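Uncharacterized protein (Legionella pneumophila subsp. pneumophila str. Philadelphia 1, PDB 4RD8) is of unknown function, a largely helical Legionella protein assigned to the DUF5636 family. Local coordinates at residues Q54-L59 against F210-E215. The protein carries 3 engineered substitutions. Numbering follows the deposited sequence.
Sequences QLTMRL and FPVLRE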
ATOM      1  N   GLN A  54      -9.665 -10.935   8.475  1.00 34.40           N
ATOM      2  CA  GLN A  54      -9.110 -12.007   7.661  1.00 38.31           C
ATOM      3  C   GLN A  54      -7.888 -12.639   8.339  1.00 37.91           C
ATOM      4  O   GLN A  54      -7.735 -13.858   8.351  1.00 39.93           O
ATOM      5  CB  GLN A  54      -8.791 -11.503   6.247  1.00 35.70           C
ATOM      6  CG  GLN A  54     -10.036 -11.078   5.467  1.00 34.63           C
ATOM      7  CD  GLN A  54      -9.737 -10.750   4.016  1.00 36.03           C
ATOM      8  OE1 GLN A  54      -8.705 -11.151   3.479  1.00 37.67           O
ATOM      9  NE2 GLN A  54     -10.640 -10.008   3.375  1.00 39.14           N
ATOM     10  N   LEU A  55      -7.040 -11.801   8.925  1.00 32.06           N
ATOM     11  CA  LEU A  55      -5.879 -12.271   9.682  1.00 32.72           C
ATOM     12  C   LEU A  55      -6.282 -13.083  10.919  1.00 38.40           C
ATOM     13  O   LEU A  55      -5.718 -14.155  11.181  1.00 38.20           O
ATOM     14  CB  LEU A  55      -5.012 -11.077  10.093  1.00 32.54           C
ATOM     15  CG  LEU A  55      -3.749 -11.331  10.920  1.00 38.44           C
ATOM     16  CD1 LEU A  55      -2.791 -12.254  10.167  1.00 37.52           C
ATOM     17  CD2 LEU A  55      -3.066 -10.004  11.268  1.00 38.93           C
ATOM     18  N   THR A  56      -7.254 -12.568  11.674  1.00 35.48           N
ATOM     19  CA  THR A  56      -7.781 -13.264  12.848  1.00 40.54           C
ATOM     20  C   THR A  56      -8.288 -14.649  12.467  1.00 44.49           C
ATOM     21  O   THR A  56      -8.026 -15.638  13.159  1.00 44.45           O
ATOM     22  CB  THR A  56      -8.945 -12.480  13.488  1.00 43.60           C
ATOM     23  OG1 THR A  56      -8.477 -11.198  13.922  1.00 43.52           O
ATOM     24  CG2 THR A  56      -9.513 -13.239  14.668  1.00 47.93           C
HETATM   25  N   MSE A  57      -9.029 -14.704  11.365  1.00 43.60           N
HETATM   26  CA  MSE A  57      -9.546 -15.953  10.816  0.54 48.03           C
HETATM   27  C   MSE A  57      -8.407 -16.919  10.520  1.00 47.28           C
HETATM   28  O   MSE A  57      -8.464 -18.106  10.839  1.00 49.48           O
HETATM   29  CB  MSE A  57     -10.271 -15.659   9.502  0.54 49.70           C
HETATM   30  CG  MSE A  57     -11.752 -15.956   9.506  0.54 53.57           C
HETATM   31 SE   MSE A  57     -12.373 -16.143   7.669  0.54117.78          SE
HETATM   32  CE  MSE A  57     -11.084 -17.465   7.055  0.54 44.57           C
ATOM     33  N   ARG A  58      -7.372 -16.381   9.888  1.00 47.58           N
ATOM     34  CA  ARG A  58      -6.219 -17.143   9.437  1.00 40.15           C
ATOM     35  C   ARG A  58      -5.451 -17.774  10.592  1.00 47.59           C
ATOM     36  O   ARG A  58      -5.177 -18.975  10.580  1.00 48.79           O
ATOM     37  CB  ARG A  58      -5.304 -16.210   8.651  1.00 37.36           C
ATOM     38  CG  ARG A  58      -4.400 -16.877   7.657  1.00 54.29           C
ATOM     39  CD  ARG A  58      -3.730 -15.816   6.797  1.00 53.48           C
ATOM     40  NE  ARG A  58      -2.799 -16.395   5.837  1.00 59.02           N
ATOM     41  CZ  ARG A  58      -3.074 -16.590   4.554  1.00 58.30           C
ATOM     42  NH1 ARG A  58      -4.259 -16.249   4.065  1.00 47.13           N
ATOM     43  NH2 ARG A  58      -2.158 -17.123   3.761  1.00 65.28           N
ATOM     44  N   LEU A  59      -5.120 -16.960  11.593  1.00 42.18           N
ATOM     45  CA  LEU A  59      -4.395 -17.431  12.773  1.00 50.32           C
ATOM     46  C   LEU A  59      -5.156 -18.528  13.505  1.00 54.73           C
ATOM     47  O   LEU A  59      -4.581 -19.554  13.878  1.00 54.89           O
ATOM     48  CB  LEU A  59      -4.122 -16.272  13.734  1.00 46.61           C
ATOM     49  CG  LEU A  59      -3.263 -15.112  13.232  1.00 46.46           C
ATOM     50  CD1 LEU A  59      -3.039 -14.111  14.354  1.00 41.77           C
ATOM     51  CD2 LEU A  59      -1.940 -15.622  12.701  1.00 48.55           C
ATOM     52  N   PHE A 210      -8.773  -3.091  15.473  1.00 42.24           N
ATOM     53  CA  PHE A 210      -7.883  -4.052  14.815  1.00 43.90           C
ATOM     54  C   PHE A 210      -6.771  -4.624  15.703  1.00 42.53           C
ATOM     55  O   PHE A 210      -5.590  -4.574  15.338  1.00 40.12           O
ATOM     56  CB  PHE A 210      -7.311  -3.487  13.517  1.00 37.77           C
ATOM     57  CG  PHE A 210      -7.038  -2.009  13.550  1.00 39.71           C
ATOM     58  CD1 PHE A 210      -5.932  -1.502  14.220  1.00 37.40           C
ATOM     59  CD2 PHE A 210      -7.868  -1.125  12.867  1.00 34.14           C
ATOM     60  CE1 PHE A 210      -5.672  -0.135  14.231  1.00 33.70           C
ATOM     61  CE2 PHE A 210      -7.611   0.244  12.873  1.00 36.07           C
ATOM     62  CZ  PHE A 210      -6.513   0.737  13.556  1.00 40.27           C
ATOM     63  N   PRO A 211      -7.155  -5.213  16.846  1.00 41.64           N
ATOM     64  CA  PRO A 211      -6.192  -5.660  17.859  1.00 50.13           C
ATOM     65  C   PRO A 211      -5.251  -6.761  17.375  1.00 49.25           C
ATOM     66  O   PRO A 211      -4.106  -6.812  17.832  1.00 51.16           O
ATOM     67  CB  PRO A 211      -7.088  -6.192  18.978  1.00 47.95           C
ATOM     68  CG  PRO A 211      -8.336  -6.617  18.287  1.00 49.03           C
ATOM     69  CD  PRO A 211      -8.532  -5.617  17.190  1.00 42.91           C
ATOM     70  N   VAL A 212      -5.720  -7.619  16.472  1.00 43.07           N
ATOM     71  CA  VAL A 212      -4.900  -8.715  15.968  1.00 44.19           C
ATOM     72  C   VAL A 212      -3.852  -8.219  14.982  1.00 47.98           C
ATOM     73  O   VAL A 212      -2.674  -8.575  15.084  1.00 44.50           O
ATOM     74  CB  VAL A 212      -5.760  -9.826  15.340  1.00 43.18           C
ATOM     75  CG1 VAL A 212      -4.879 -10.898  14.728  1.00 43.00           C
ATOM     76  CG2 VAL A 212      -6.669 -10.436  16.395  1.00 47.05           C
ATOM     77  N   LEU A 213      -4.281  -7.389  14.035  1.00 36.96           N
ATOM     78  CA  LEU A 213      -3.365  -6.764  13.094  1.00 40.38           C
ATOM     79  C   LEU A 213      -2.323  -5.954  13.858  1.00 40.67           C
ATOM     80  O   LEU A 213      -1.145  -5.946  13.508  1.00 38.41           O
ATOM     81  CB  LEU A 213      -4.137  -5.874  12.114  1.00 35.51           C
ATOM     82  CG  LEU A 213      -3.338  -5.069  11.081  1.00 36.25           C
ATOM     83  CD1 LEU A 213      -2.448  -5.974  10.235  1.00 35.26           C
ATOM     84  CD2 LEU A 213      -4.264  -4.236  10.187  1.00 34.17           C
ATOM     85  N   ARG A 214      -2.764  -5.298  14.925  1.00 45.28           N
ATOM     86  CA  ARG A 214      -1.887  -4.437  15.711  1.00 50.23           C
ATOM     87  C   ARG A 214      -0.761  -5.207  16.400  1.00 48.65           C
ATOM     88  O   ARG A 214       0.409  -4.843  16.286  1.00 50.00           O
ATOM     89  CB  ARG A 214      -2.705  -3.656  16.744  1.00 54.11           C
ATOM     90  CG  ARG A 214      -1.881  -3.063  17.872  1.00 52.59           C
ATOM     91  CD  ARG A 214      -2.772  -2.514  18.976  1.00 63.34           C
ATOM     92  NE  ARG A 214      -2.097  -2.510  20.269  1.00 71.78           N
ATOM     93  CZ  ARG A 214      -2.601  -1.989  21.383  1.00 79.83           C
ATOM     94  NH1 ARG A 214      -3.797  -1.417  21.373  1.00 82.71           N
ATOM     95  NH2 ARG A 214      -1.906  -2.039  22.510  1.00 80.84           N
ATOM     96  N   GLU A 215      -1.118  -6.275  17.104  1.00 48.03           N
ATOM     97  CA  GLU A 215      -0.144  -7.051  17.868  1.00 52.91           C
ATOM     98  C   GLU A 215       0.868  -7.749  16.953  1.00 52.14           C
ATOM     99  O   GLU A 215       2.056  -7.810  17.271  1.00 55.55           O
ATOM    100  CB  GLU A 215      -0.854  -8.073  18.754  1.00 50.80           C
ATOM    101  CG  GLU A 215       0.061  -8.819  19.716  1.00 58.03           C
ATOM    102  CD  GLU A 215      -0.702  -9.785  20.598  1.00 69.51           C
ATOM    103  OE1 GLU A 215      -1.950  -9.755  20.561  1.00 75.13           O
ATOM    104  OE2 GLU A 215      -0.059 -10.574  21.326  1.00 72.83           O
TER
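V212 is the bump here: it points from the first turn of helix 211-218 toward helix 41-61 and fits into the hollow between L55, T56 and L59. Its two methyls share the work unequally. CG1, placed anti to the backbone N (chi1 176°), meets L59 CD1 tip to tip at 3.7 Å, lies 4.0 Å from L55 CG, one turn back along the same helix, and also borders T56 OG1. CG2 comes closer to the threonine, within 3.2 Å of T56 OG1, with the two side chains crossing at roughly a right angle. In return, L55 pushes its CD2 methyl against the backbone of helix 211-218, 3.7 Å from L213 CA, while L213 CD1 stands 4.2 Å from that same methyl. The axes of 54-59 and 211-215 pass 9.2 Å apart at 76°, close to perpendicular. L78 of helix 69-85 also packs on L55, a buried residue. Methyl packing dominates, with the T56 hydroxyl oxygen lying against V212 without bonding to it; N52 O of its own helix takes that hydroxyl. A polar link lies one turn earlier on helix 41-61, where N52 OD1 accepts from L213 N and, weakly, from V212 N, so shape and dispersion hold the V212 side chain.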